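Local coordinates for protein probable D-tyrosyl-tRNA(Tyr) deacylase 1 (Homo sapiens, PDB 2OKV) that hydrolyses D-aminoacyl-tRNAs and glycyl-tRNA(Ala) as an editing enzyme, and possibly acts as an ATPase in DNA replication, at residues 2-8 with 26-32; 47-51 with 113-117; 102-106 with 124-128. One frame throughout, in Å; residues are numbered along the deposited sequence.

Overall arrangement
The three contacts follow one fold outward from its centre. Contact 1 pairs strands 2-8 and 26-32 in the middle of a mixed five-stranded sheet and closes first along the chain. Contacts 2 and 3 come later, with their segments alternating, and both use helix 99-116: its C-terminal end meets helix 39-51 in contact 2, while an earlier turn meets the loop after strand 122-124 in contact 3. Their centres lie about 17 Å apart, and about 13 and 15 Å respectively from that of contact 1. Ile49 and Tyr106 touch Val29 and Leu31, so both helices rest on the sheet whose other face, with Gln6 near the bound magnesium, meets the second subunit.

Contact 1. Residues 2-8 with 26-32; sequences KAVVQRV and GICVLLG
Val5 and Ile27 make the tightest side-chain meeting between these two antiparallel strands. Ile27 CG1 comes to 3.3 Å from Val5 CG1, closer than usual carbon-carbon contact, though the exact closeness is doubtful. Val5 has CG1 anti to its backbone N (chi1 176°), which brings this methyl beside Ile27 and leaves CG2 for Val29. The two valines lie side by side and point the same way, and small Ala3 carries the apolar row on: its CB rests 4.0 Å from Val29 CG1. Beta-branched valine and isoleucine suit the extended backbone, and their apolar ends suit this buried face.

Eight backbone hydrogen bonds join the strands. In the middle, Leu30 N gives to Val4 O at 2.8 Å and Gln6 N to Cys28 O at 2.9 Å, both nearly straight. The Val8-Gly26 end is less regular: Gly26 N reaches Val8 O at 3.2 Å, and Val8 N approaches Gly26 O from above the carbonyl plane. Gly26 has backbone angles that would jam a CB against the preceding carbonyl, so glycine belongs there.

On the opposite face stand Val4, Gln6, Cys28 and Leu30, in looser mutual contact: Val4 CB and Leu30 CB are 4.5 Å apart. Val4, Gln6 and Cys28 are magnesium-binding residues, and the Gln6 side chain lies about 3 Å from the ion. Solvent reaches the pair mainly at the ends, where the Lys2 chain leads away and partly exposed Arg7 bonds the carbonyls of Val54 and Asp138.

Strand 141-146 flanks 2-8, and strand 73-78 flanks 26-32. Ile135 of strand 131-137 packs on Gln6, Val8 and Cys28; from the second subunit, Glu144 presses on Val4 and Thr142 on Leu30. Ile49 of helix 39-51 packs on Val29, and Tyr106 of helix 99-116 on Leu31.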
loop_
_atom_site.group_PDB
_atom_site.type_symbol
_atom_site.label_atom_id
_atom_site.label_comp_id
_atom_site.label_asym_id
_atom_site.label_seq_id
_atom_site.Cartn_x
_atom_site.Cartn_y
_atom_site.Cartn_z
ATOM N N LYS B 2 -11.526 -0.983 4.358
ATOM C CA LYS B 2 -10.505 -1.256 3.357
ATOM C C LYS B 2 -9.200 -1.615 4.036
ATOM O O LYS B 2 -8.917 -1.139 5.142
ATOM C CB LYS B 2 -10.262 -0.033 2.469
ATOM C CG LYS B 2 -11.431 0.423 1.618
ATOM C CD LYS B 2 -10.912 1.302 0.480
ATOM C CE LYS B 2 -11.858 2.438 0.123
ATOM N NZ LYS B 2 -12.823 2.137 -0.987
ATOM N N ALA B 3 -8.385 -2.411 3.351
ATOM C CA ALA B 3 -7.044 -2.742 3.819
ATOM C C ALA B 3 -6.073 -2.808 2.641
ATOM O O ALA B 3 -6.437 -3.270 1.552
ATOM C CB ALA B 3 -7.059 -4.086 4.566
ATOM N N VAL B 4 -4.859 -2.316 2.853
ATOM C CA VAL B 4 -3.766 -2.579 1.919
ATOM C C VAL B 4 -2.822 -3.524 2.629
ATOM O O VAL B 4 -2.353 -3.244 3.725
ATOM C CB VAL B 4 -3.052 -1.303 1.428
ATOM C CG1 VAL B 4 -1.754 -1.668 0.645
ATOM C CG2 VAL B 4 -4.000 -0.479 0.546
ATOM N N VAL B 5 -2.570 -4.659 1.990
ATOM C CA VAL B 5 -1.772 -5.722 2.565
ATOM C C VAL B 5 -0.491 -5.850 1.750
ATOM O O VAL B 5 -0.524 -6.003 0.514
ATOM C CB VAL B 5 -2.553 -7.060 2.549
ATOM C CG1 VAL B 5 -1.686 -8.184 3.049
ATOM C CG2 VAL B 5 -3.831 -6.960 3.403
ATOM N N GLN B 6 0.645 -5.746 2.425
ATOM C CA GLN B 6 1.929 -5.883 1.738
ATOM C C GLN B 6 2.694 -7.059 2.322
ATOM O O GLN B 6 2.835 -7.158 3.537
ATOM C CB GLN B 6 2.756 -4.596 1.866
ATOM C CG GLN B 6 2.141 -3.406 1.115
ATOM C CD GLN B 6 2.918 -2.111 1.302
ATOM O OE1 GLN B 6 3.948 -1.887 0.652
ATOM N NE2 GLN B 6 2.387 -1.213 2.156
ATOM N N ARG B 7 3.191 -7.941 1.462
ATOM C CA ARG B 7 3.990 -9.071 1.923
ATOM C C ARG B 7 5.367 -8.535 2.263
ATOM O O ARG B 7 5.970 -7.837 1.460
ATOM C CB ARG B 7 4.102 -10.150 0.841
ATOM C CG ARG B 7 4.959 -11.351 1.252
ATOM C CD ARG B 7 4.993 -12.443 0.198
ATOM N NE ARG B 7 5.843 -12.079 -0.935
ATOM C CZ ARG B 7 6.064 -12.849 -1.993
ATOM N NH1 ARG B 7 5.469 -14.036 -2.094
ATOM N NH2 ARG B 7 6.869 -12.420 -2.965
ATOM N N VAL B 8 5.878 -8.877 3.442
ATOM C CA VAL B 8 7.162 -8.309 3.883
ATOM C C VAL B 8 8.225 -9.361 4.227
ATOM O O VAL B 8 7.883 -10.475 4.694
ATOM C CB VAL B 8 6.974 -7.324 5.073
ATOM C CG1 VAL B 8 6.083 -6.147 4.667
ATOM C CG2 VAL B 8 6.418 -8.032 6.313
ATOM N N GLY B 26 6.282 -11.993 6.980
ATOM C CA GLY B 26 4.851 -11.977 7.188
ATOM C C GLY B 26 4.171 -10.900 6.360
ATOM O O GLY B 26 4.477 -10.706 5.181
ATOM N N ILE B 27 3.270 -10.170 6.995
ATOM C CA ILE B 27 2.389 -9.258 6.280
ATOM C C ILE B 27 2.184 -7.946 7.068
ATOM O O ILE B 27 2.022 -7.978 8.282
ATOM C CB ILE B 27 1.107 -10.079 5.931
ATOM C CG1 ILE B 27 0.717 -9.980 4.470
ATOM C CG2 ILE B 27 -0.034 -10.072 6.974
ATOM C CD1 ILE B 27 -0.046 -11.157 4.053
ATOM N N CYS B 28 2.253 -6.807 6.373
ATOM C CA CYS B 28 1.928 -5.503 6.956
ATOM C C CYS B 28 0.580 -5.076 6.407
ATOM O O CYS B 28 0.387 -5.003 5.197
ATOM C CB CYS B 28 2.999 -4.437 6.619
ATOM S SG CYS B 28 2.653 -2.779 7.309
ATOM N N VAL B 29 -0.348 -4.801 7.306
ATOM C CA VAL B 29 -1.704 -4.436 6.939
ATOM C C VAL B 29 -1.931 -2.983 7.336
ATOM O O VAL B 29 -1.770 -2.609 8.509
ATOM C CB VAL B 29 -2.744 -5.340 7.655
ATOM C CG1 VAL B 29 -4.179 -4.950 7.259
ATOM C CG2 VAL B 29 -2.461 -6.820 7.356
ATOM N N LEU B 30 -2.280 -2.163 6.348
ATOM C CA LEU B 30 -2.734 -0.815 6.610
ATOM C C LEU B 30 -4.244 -0.837 6.571
ATOM O O LEU B 30 -4.834 -1.167 5.537
ATOM C CB LEU B 30 -2.155 0.153 5.578
ATOM C CG LEU B 30 -0.624 0.264 5.639
ATOM C CD1 LEU B 30 -0.074 0.882 4.372
ATOM C CD2 LEU B 30 -0.164 1.089 6.877
ATOM N N LEU B 31 -4.866 -0.484 7.697
ATOM C CA LEU B 31 -6.303 -0.713 7.902
ATOM C C LEU B 31 -7.142 0.571 7.923
ATOM O O LEU B 31 -6.991 1.413 8.828
ATOM C CB LEU B 31 -6.505 -1.470 9.207
ATOM C CG LEU B 31 -7.588 -2.535 9.411
ATOM C CD1 LEU B 31 -8.356 -2.185 10.678
ATOM C CD2 LEU B 31 -8.549 -2.767 8.237
ATOM N N GLY B 32 -8.045 0.695 6.948
ATOM C CA GLY B 32 -8.937 1.845 6.832
ATOM C C GLY B 32 -10.360 1.560 7.270
ATOM O O GLY B 32 -11.098 0.867 6.575
#

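Contact 2. Residues 47-51 with 113-117; sequences RKILN and LRKTY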
loop_
_atom_site.group_PDB
_atom_site.type_symbol
_atom_site.label_atom_id
_atom_site.label_comp_id
_atom_site.label_asym_id
_atom_site.label_seq_id
_atom_site.Cartn_x
_atom_site.Cartn_y
_atom_site.Cartn_z
ATOM N N ARG B 47 -10.971 -12.505 8.848
ATOM C CA ARG B 47 -10.939 -13.786 8.129
ATOM C C ARG B 47 -10.178 -13.680 6.806
ATOM O O ARG B 47 -9.376 -14.565 6.464
ATOM C CB ARG B 47 -12.352 -14.314 7.911
ATOM C CG ARG B 47 -12.880 -15.094 9.105
ATOM C CD ARG B 47 -14.187 -15.832 8.795
ATOM N NE ARG B 47 -15.337 -15.093 9.326
ATOM C CZ ARG B 47 -16.279 -14.517 8.580
ATOM N NH1 ARG B 47 -16.236 -14.606 7.249
ATOM N NH2 ARG B 47 -17.272 -13.857 9.168
ATOM N N LYS B 48 -10.411 -12.598 6.064
ATOM C CA LYS B 48 -9.742 -12.410 4.771
ATOM C C LYS B 48 -8.239 -12.242 4.916
ATOM O O LYS B 48 -7.482 -12.835 4.143
ATOM C CB LYS B 48 -10.321 -11.220 3.993
ATOM C CG LYS B 48 -11.733 -11.448 3.446
ATOM C CD LYS B 48 -12.455 -10.116 3.304
ATOM C CE LYS B 48 -12.316 -9.527 1.926
ATOM N NZ LYS B 48 -13.463 -9.974 1.076
ATOM N N ILE B 49 -7.814 -11.440 5.896
ATOM C CA ILE B 49 -6.386 -11.178 6.114
ATOM C C ILE B 49 -5.690 -12.489 6.470
ATOM O O ILE B 49 -4.638 -12.830 5.912
ATOM C CB ILE B 49 -6.148 -10.124 7.236
ATOM C CG1 ILE B 49 -6.510 -8.720 6.752
ATOM C CG2 ILE B 49 -4.699 -10.151 7.757
ATOM C CD1 ILE B 49 -6.759 -7.740 7.897
ATOM N N LEU B 50 -6.299 -13.234 7.391
ATOM C CA LEU B 50 -5.690 -14.446 7.922
ATOM C C LEU B 50 -5.612 -15.560 6.891
ATOM O O LEU B 50 -4.719 -16.406 6.945
ATOM C CB LEU B 50 -6.451 -14.926 9.170
ATOM C CG LEU B 50 -6.244 -14.066 10.425
ATOM C CD1 LEU B 50 -7.097 -14.595 11.562
ATOM C CD2 LEU B 50 -4.796 -14.052 10.855
ATOM N N ASN B 51 -6.544 -15.544 5.945
ATOM C CA ASN B 51 -6.632 -16.591 4.926
ATOM C C ASN B 51 -6.055 -16.225 3.542
ATOM O O ASN B 51 -5.998 -17.067 2.630
ATOM C CB ASN B 51 -8.072 -17.098 4.881
ATOM C CG ASN B 51 -8.484 -17.785 6.206
ATOM O OD1 ASN B 51 -8.135 -18.956 6.445
ATOM N ND2 ASN B 51 -9.208 -17.051 7.087
ATOM N N LEU B 113 -8.336 -10.532 15.661
ATOM C CA LEU B 113 -7.172 -11.050 14.957
ATOM C C LEU B 113 -6.319 -11.948 15.845
ATOM O O LEU B 113 -5.946 -13.046 15.436
ATOM C CB LEU B 113 -6.302 -9.896 14.454
ATOM C CG LEU B 113 -6.076 -9.533 12.984
ATOM C CD1 LEU B 113 -4.788 -8.739 12.898
ATOM C CD2 LEU B 113 -6.032 -10.698 12.011
ATOM N N ARG B 114 -5.991 -11.462 17.042
ATOM C CA ARG B 114 -5.212 -12.236 18.009
ATOM C C ARG B 114 -5.909 -13.509 18.489
ATOM O O ARG B 114 -5.264 -14.553 18.623
ATOM C CB ARG B 114 -4.849 -11.392 19.220
ATOM C CG ARG B 114 -3.957 -10.215 18.925
ATOM C CD ARG B 114 -3.412 -9.709 20.255
ATOM N NE ARG B 114 -3.525 -8.266 20.416
ATOM C CZ ARG B 114 -2.605 -7.386 20.042
ATOM N NH1 ARG B 114 -1.478 -7.791 19.454
ATOM N NH2 ARG B 114 -2.821 -6.097 20.250
ATOM N N LYS B 115 -7.207 -13.436 18.761
ATOM C CA LYS B 115 -7.908 -14.621 19.243
ATOM C C LYS B 115 -8.144 -15.676 18.151
ATOM O O LYS B 115 -8.241 -16.869 18.455
ATOM C CB LYS B 115 -9.192 -14.254 19.996
ATOM C CG LYS B 115 -10.487 -14.266 19.196
ATOM C CD LYS B 115 -11.665 -14.218 20.169
ATOM C CE LYS B 115 -12.896 -13.547 19.573
ATOM N NZ LYS B 115 -13.757 -13.033 20.692
ATOM N N THR B 116 -8.228 -15.234 16.897
ATOM C CA THR B 116 -8.429 -16.135 15.749
ATOM C C THR B 116 -7.111 -16.764 15.299
ATOM O O THR B 116 -7.104 -17.864 14.740
ATOM C CB THR B 116 -9.101 -15.391 14.557
ATOM O OG1 THR B 116 -10.351 -14.847 14.990
ATOM C CG2 THR B 116 -9.365 -16.332 13.359
ATOM N N TYR B 117 -6.009 -16.041 15.506
ATOM C CA TYR B 117 -4.661 -16.499 15.158
ATOM C C TYR B 117 -3.850 -16.719 16.439
ATOM O O TYR B 117 -4.319 -17.391 17.356
ATOM C CB TYR B 117 -3.988 -15.481 14.223
ATOM C CG TYR B 117 -2.666 -15.911 13.594
ATOM C CD1 TYR B 117 -2.266 -17.267 13.558
ATOM C CD2 TYR B 117 -1.829 -14.961 13.016
ATOM C CE1 TYR B 117 -1.039 -17.648 12.953
ATOM C CE2 TYR B 117 -0.621 -15.319 12.420
ATOM C CZ TYR B 117 -0.236 -16.655 12.385
ATOM O OH TYR B 117 0.963 -16.971 11.793
#
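With CG anti to the carbonyl carbon (chi1 -72°), Leu50 spreads its two methyls among three partners: with chi2 at 177°, CD1 carries the chain straight on toward Thr116, and CD2 branches off toward Tyr117 and Leu113. Thr116 CG2 lies only 3.4 Å from Leu50 CD1, a tight carbon pair. Thr116 can offer that methyl because its CG2 stands anti to the backbone N, while its hydroxyl is turned back to the carbonyl of Gln112. Leu50 CD2 meets the base of the tyrosine, 3.7 Å from Tyr117 CB, and lies obliquely to the ring.

Leu113, one turn before Tyr117, completes the set of three partners: its CD2 reaches to 3.7 Å from Leu50 CG, and Ile49 CG2 adds a marginal contact. No hydrogen bond crosses between the segments, so the meeting is apolar throughout, and a forked leucine suits a place with three neighbours. Tyr117, the first residue to leave helical geometry, keeps an aromatic ring in the interior yet satisfies its hydroxyl on the carbonyl of Tyr72. On the exposed side of helix 39-51, Asn51 ND2 bonds Arg47 O at 2.6 Å, doubling the grip on a carbonyl that also receives Asn51 N.

Ile74 of strand 73-78 and Met68 of helix 67-70 also pack on both Leu50 and Tyr117. The arrangement is that of an alpha/beta layer, with the C-terminal ends of two helices meeting over one face of a sheet.

Contact 3. Residues 102-106 with 124-128; sequences AEGFY and DGKFG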
loop_
_atom_site.group_PDB
_atom_site.type_symbol
_atom_site.label_atom_id
_atom_site.label_comp_id
_atom_site.label_asym_id
_atom_site.label_seq_id
_atom_site.Cartn_x
_atom_site.Cartn_y
_atom_site.Cartn_z
ATOM N N ALA B 102 -13.090 5.164 16.343
ATOM C CA ALA B 102 -12.143 4.368 15.567
ATOM C C ALA B 102 -11.102 3.669 16.435
ATOM O O ALA B 102 -10.731 2.559 16.124
ATOM C CB ALA B 102 -11.449 5.207 14.465
ATOM N N GLU B 103 -10.631 4.310 17.508
ATOM C CA GLU B 103 -9.640 3.653 18.364
ATOM C C GLU B 103 -10.219 2.391 19.005
ATOM O O GLU B 103 -9.593 1.334 18.974
ATOM C CB GLU B 103 -9.066 4.574 19.452
ATOM C CG GLU B 103 -7.889 3.875 20.150
ATOM C CD GLU B 103 -6.927 4.807 20.854
ATOM O OE1 GLU B 103 -7.329 5.917 21.253
ATOM O OE2 GLU B 103 -5.754 4.402 21.006
ATOM N N GLY B 104 -11.415 2.512 19.578
ATOM C CA GLY B 104 -12.136 1.351 20.094
ATOM C C GLY B 104 -12.378 0.269 19.060
ATOM O O GLY B 104 -12.159 -0.923 19.325
ATOM N N PHE B 105 -12.832 0.667 17.874
ATOM C CA PHE B 105 -13.070 -0.303 16.795
ATOM C C PHE B 105 -11.770 -1.025 16.411
ATOM O O PHE B 105 -11.736 -2.264 16.336
ATOM C CB PHE B 105 -13.687 0.387 15.577
ATOM C CG PHE B 105 -14.194 -0.569 14.522
ATOM C CD1 PHE B 105 -15.552 -0.682 14.273
ATOM C CD2 PHE B 105 -13.308 -1.352 13.774
ATOM C CE1 PHE B 105 -16.027 -1.566 13.309
ATOM C CE2 PHE B 105 -13.777 -2.248 12.807
ATOM C CZ PHE B 105 -15.139 -2.352 12.579
ATOM N N TYR B 106 -10.713 -0.248 16.176
ATOM C CA TYR B 106 -9.377 -0.772 15.882
ATOM C C TYR B 106 -8.894 -1.761 16.955
ATOM O O TYR B 106 -8.436 -2.871 16.633
ATOM C CB TYR B 106 -8.365 0.386 15.724
ATOM C CG TYR B 106 -7.001 -0.096 15.311
ATOM C CD1 TYR B 106 -6.804 -0.606 14.025
ATOM C CD2 TYR B 106 -5.907 -0.063 16.190
ATOM C CE1 TYR B 106 -5.582 -1.072 13.610
ATOM C CE2 TYR B 106 -4.639 -0.567 15.764
ATOM C CZ TYR B 106 -4.511 -1.061 14.470
ATOM O OH TYR B 106 -3.320 -1.579 13.972
ATOM N N ASP B 124 1.379 -4.218 16.463
ATOM C CA ASP B 124 0.603 -3.031 16.183
ATOM C C ASP B 124 1.531 -1.820 16.078
ATOM O O ASP B 124 2.651 -1.821 16.617
ATOM C CB ASP B 124 -0.411 -2.837 17.330
ATOM C CG ASP B 124 -1.391 -1.686 17.094
ATOM O OD1 ASP B 124 -1.593 -1.238 15.936
ATOM O OD2 ASP B 124 -1.975 -1.240 18.093
ATOM N N GLY B 125 1.057 -0.779 15.404
ATOM C CA GLY B 125 1.673 0.533 15.529
ATOM C C GLY B 125 1.199 1.161 16.826
ATOM O O GLY B 125 0.827 0.453 17.772
ATOM N N LYS B 126 1.192 2.493 16.866
ATOM C CA LYS B 126 0.643 3.240 17.997
ATOM C C LYS B 126 -0.461 4.146 17.455
ATOM O O LYS B 126 -0.182 5.169 16.829
ATOM C CB LYS B 126 1.739 4.050 18.722
ATOM C CG LYS B 126 1.232 4.782 19.975
ATOM C CD LYS B 126 2.339 5.213 20.981
ATOM C CE LYS B 126 3.540 5.902 20.325
ATOM N NZ LYS B 126 4.567 6.397 21.332
ATOM N N PHE B 127 -1.711 3.745 17.697
ATOM C CA PHE B 127 -2.896 4.377 17.080
ATOM C C PHE B 127 -2.884 5.908 16.851
ATOM O O PHE B 127 -3.184 6.367 15.762
ATOM C CB PHE B 127 -4.193 3.978 17.802
ATOM C CG PHE B 127 -5.434 4.478 17.112
ATOM C CD1 PHE B 127 -6.047 3.713 16.122
ATOM C CD2 PHE B 127 -5.967 5.726 17.428
ATOM C CE1 PHE B 127 -7.170 4.175 15.456
ATOM C CE2 PHE B 127 -7.105 6.202 16.769
ATOM C CZ PHE B 127 -7.709 5.423 15.782
ATOM N N GLY B 128 -2.566 6.709 17.835
ATOM C CA GLY B 128 -2.694 8.161 17.576
ATOM C C GLY B 128 -1.490 8.863 16.952
ATOM O O GLY B 128 -1.547 10.062 16.627
#
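Tyr106 OH donates to Asp124 OD1 across 2.6 Å, the one hydrogen bond between residues 102-106 and 124-128. The two side chains come from opposite directions. OD1 lies at the ring's edge, near its plane; seen from the acid, the hydroxyl comes from above the carboxylate, 42° out of its plane. Tyrosine suits this buried place: its ring can lie among apolar groups while its hydroxyl donates a hydrogen bond to the partly exposed carboxylate.

Phe127 supplies most of the remaining contact. Its CG is anti to the backbone N (chi1 -174°), which carries the ring from the loop onto the helix. There Glu103 CA sits over one face, 3.9 Å from the ring centroid, in a CH-pi contact. The extended Glu103 chain crosses the Phe127 side chain at a slant, CG and CD passing near Phe127 CD2; its carboxylate is tilted by 22° to the ring plane, and OE2 ends 3.6 Å from Phe127 CB. Ala102 CB touches the far end of the ring at Phe127 CZ, 4.0 Å away; its small size lets the ring settle close to the helix backbone. Tyr106 and Phe127 slide past each other obliquely, with Tyr106 CD2 3.8 Å from Phe127 CD1.

The contact packs helix 99-116 against the start of the connection from strand 122-124 to strand 131-137. Cys76 and Ser78 of strand 73-78 lie against Tyr106, Ser78 also touches Phe127, and Ser21 of strand 18-23 bonds the carbonyl of Asp124.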